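PDB 7DRZ: CMP/dCMP-type deaminase domain-containing protein from Aspergillus oryzae RIB40, which probably acts as a zinc-dependent deaminase of the cytidine deaminase superfamily, related to the AID/APOBEC enzymes. Local coordinates for residues Val97-Cys102 with Phe132-Pro137. Numbering follows the deposited sequence.
Sequences VTMEPC and FGVKEP. With ZN (zinc ion), chain B.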
loop_
_atom_site.group_PDB
_atom_site.type_symbol
_atom_site.label_atom_id
_atom_site.label_comp_id
_atom_site.label_asym_id
_atom_site.label_seq_id
_atom_site.Cartn_x
_atom_site.Cartn_y
_atom_site.Cartn_z
ATOM N N VAL A 97 -3.520 1.970 -1.446
ATOM C CA VAL A 97 -2.340 2.589 -0.837
ATOM C C VAL A 97 -2.056 3.885 -1.591
ATOM O O VAL A 97 -2.291 3.962 -2.795
ATOM C CB VAL A 97 -1.157 1.589 -0.852
ATOM C CG1 VAL A 97 -0.806 1.154 -2.291
ATOM C CG2 VAL A 97 0.043 2.152 -0.113
ATOM N N THR A 98 -1.601 4.937 -0.889
ATOM C CA THR A 98 -1.545 6.230 -1.578
ATOM C C THR A 98 -0.509 6.223 -2.701
ATOM O O THR A 98 -0.752 6.791 -3.772
ATOM C CB THR A 98 -1.273 7.389 -0.608
ATOM O OG1 THR A 98 -0.040 7.191 0.092
ATOM C CG2 THR A 98 -2.444 7.579 0.385
ATOM N N MET A 99 0.635 5.566 -2.491
ATOM C CA MET A 99 1.710 5.511 -3.474
ATOM C C MET A 99 1.947 4.076 -3.928
ATOM O O MET A 99 1.678 3.131 -3.187
ATOM C CB MET A 99 3.016 6.076 -2.894
ATOM C CG MET A 99 2.879 7.521 -2.429
ATOM S SD MET A 99 4.456 8.238 -1.940
ATOM C CE MET A 99 5.168 8.629 -3.539
ATOM N N GLU A 100 2.475 3.937 -5.148
ATOM C CA GLU A 100 2.871 2.643 -5.694
ATOM C C GLU A 100 3.720 1.863 -4.686
ATOM O O GLU A 100 4.638 2.432 -4.086
ATOM C CB GLU A 100 3.666 2.870 -6.989
ATOM C CG GLU A 100 4.329 1.640 -7.603
ATOM C CD GLU A 100 5.299 2.006 -8.711
ATOM O OE1 GLU A 100 5.656 3.198 -8.818
ATOM O OE2 GLU A 100 5.711 1.104 -9.474
ATOM N N PRO A 101 3.447 0.577 -4.468
ATOM C CA PRO A 101 4.321 -0.217 -3.588
ATOM C C PRO A 101 5.736 -0.318 -4.149
ATOM O O PRO A 101 5.932 -0.532 -5.348
ATOM C CB PRO A 101 3.635 -1.592 -3.537
ATOM C CG PRO A 101 2.597 -1.579 -4.629
ATOM C CD PRO A 101 2.245 -0.156 -4.902
ATOM N N CYS A 102 6.730 -0.174 -3.267
ATOM C CA CYS A 102 8.125 -0.184 -3.701
ATOM C C CYS A 102 8.585 -1.590 -4.074
ATOM O O CYS A 102 8.122 -2.592 -3.521
ATOM C CB CYS A 102 9.050 0.379 -2.614
ATOM S SG CYS A 102 9.167 -0.576 -1.049
ATOM N N PHE A 132 -3.658 2.568 -6.274
ATOM C CA PHE A 132 -2.863 3.651 -5.698
ATOM C C PHE A 132 -3.094 4.939 -6.477
ATOM O O PHE A 132 -3.655 4.936 -7.576
ATOM C CB PHE A 132 -1.366 3.306 -5.645
ATOM C CG PHE A 132 -0.801 2.849 -6.951
ATOM C CD1 PHE A 132 -0.345 3.767 -7.880
ATOM C CD2 PHE A 132 -0.720 1.501 -7.248
ATOM C CE1 PHE A 132 0.182 3.353 -9.089
ATOM C CE2 PHE A 132 -0.192 1.080 -8.461
ATOM C CZ PHE A 132 0.255 2.011 -9.378
ATOM N N GLY A 133 -2.656 6.052 -5.884
ATOM C CA GLY A 133 -2.971 7.367 -6.418
ATOM C C GLY A 133 -1.830 8.078 -7.114
ATOM O O GLY A 133 -2.060 9.053 -7.833
ATOM N N VAL A 134 -0.597 7.617 -6.900
ATOM C CA VAL A 134 0.590 8.173 -7.545
ATOM C C VAL A 134 1.470 7.014 -7.997
ATOM O O VAL A 134 1.805 6.143 -7.190
ATOM C CB VAL A 134 1.372 9.103 -6.592
ATOM C CG1 VAL A 134 2.731 9.477 -7.184
ATOM C CG2 VAL A 134 0.547 10.355 -6.286
ATOM N N LYS A 135 1.850 7.003 -9.278
ATOM C CA LYS A 135 2.696 5.940 -9.821
ATOM C C LYS A 135 4.178 6.240 -9.571
ATOM O O LYS A 135 5.004 6.309 -10.482
ATOM C CB LYS A 135 2.421 5.726 -11.305
ATOM C CG LYS A 135 2.886 4.353 -11.801
ATOM C CD LYS A 135 2.582 4.140 -13.278
ATOM C CE LYS A 135 3.239 2.862 -13.789
ATOM N NZ LYS A 135 3.105 2.700 -15.268
ATOM N N GLU A 136 4.496 6.422 -8.289
ATOM C CA GLU A 136 5.853 6.545 -7.778
ATOM C C GLU A 136 5.886 5.803 -6.449
ATOM O O GLU A 136 4.900 5.837 -5.702
ATOM C CB GLU A 136 6.270 8.007 -7.575
ATOM C CG GLU A 136 6.205 8.874 -8.843
ATOM C CD GLU A 136 7.213 8.462 -9.904
ATOM O OE1 GLU A 136 8.224 7.818 -9.561
ATOM O OE2 GLU A 136 7.001 8.792 -11.092
ATOM N N PRO A 137 6.980 5.116 -6.134
ATOM C CA PRO A 137 7.036 4.351 -4.886
ATOM C C PRO A 137 7.248 5.249 -3.674
ATOM O O PRO A 137 7.658 6.408 -3.782
ATOM C CB PRO A 137 8.238 3.422 -5.093
ATOM C CG PRO A 137 9.141 4.199 -6.019
ATOM C CD PRO A 137 8.203 4.953 -6.944
HETATM ZN ZN ZN B . 7.525 0.130 0.424
#
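E100 lies over one face of the F132 ring: its CA stands 4.0 Å from the ring centroid and 15° off the normal, a CH-pi contact made by the backbone carbon. F132 has CG between its backbone N and carbonyl carbon (chi1 52°), which brings the ring beneath E100, and P101 CD approaches obliquely, 4.1 Å from F132 CD2. Two backbone bonds, and a weak third, link the two loops here. G133 N donates to T98 O over 2.9 Å, and V134 N adds a weak bond to the same oxygen. E100 N donates to V134 O over 3.1 Å. Farther along, P137 CA directs its hydrogen at E100 O, 3.2 Å away, and the chain of M99 bends at its last torsion, which brings M99 CE to 3.3 Å from P137 O. The P137 ring then packs against C102, whose SG binds the zinc ion at 2.3 Å with H61 and C112. P101 and C102 are the Pro-Cys of the superfamily's PC...C zinc motif, with nine residues before C112. In the second shell, E100 OE2 accepts a hydrogen bond from C147 N, tying the carboxylate to helix 145-152. The contact joins the loops leaving the adjacent parallel strands 91-97 and 127-132; helix 112-117 touches P101, while helix 164-171 packs on M99 and V134.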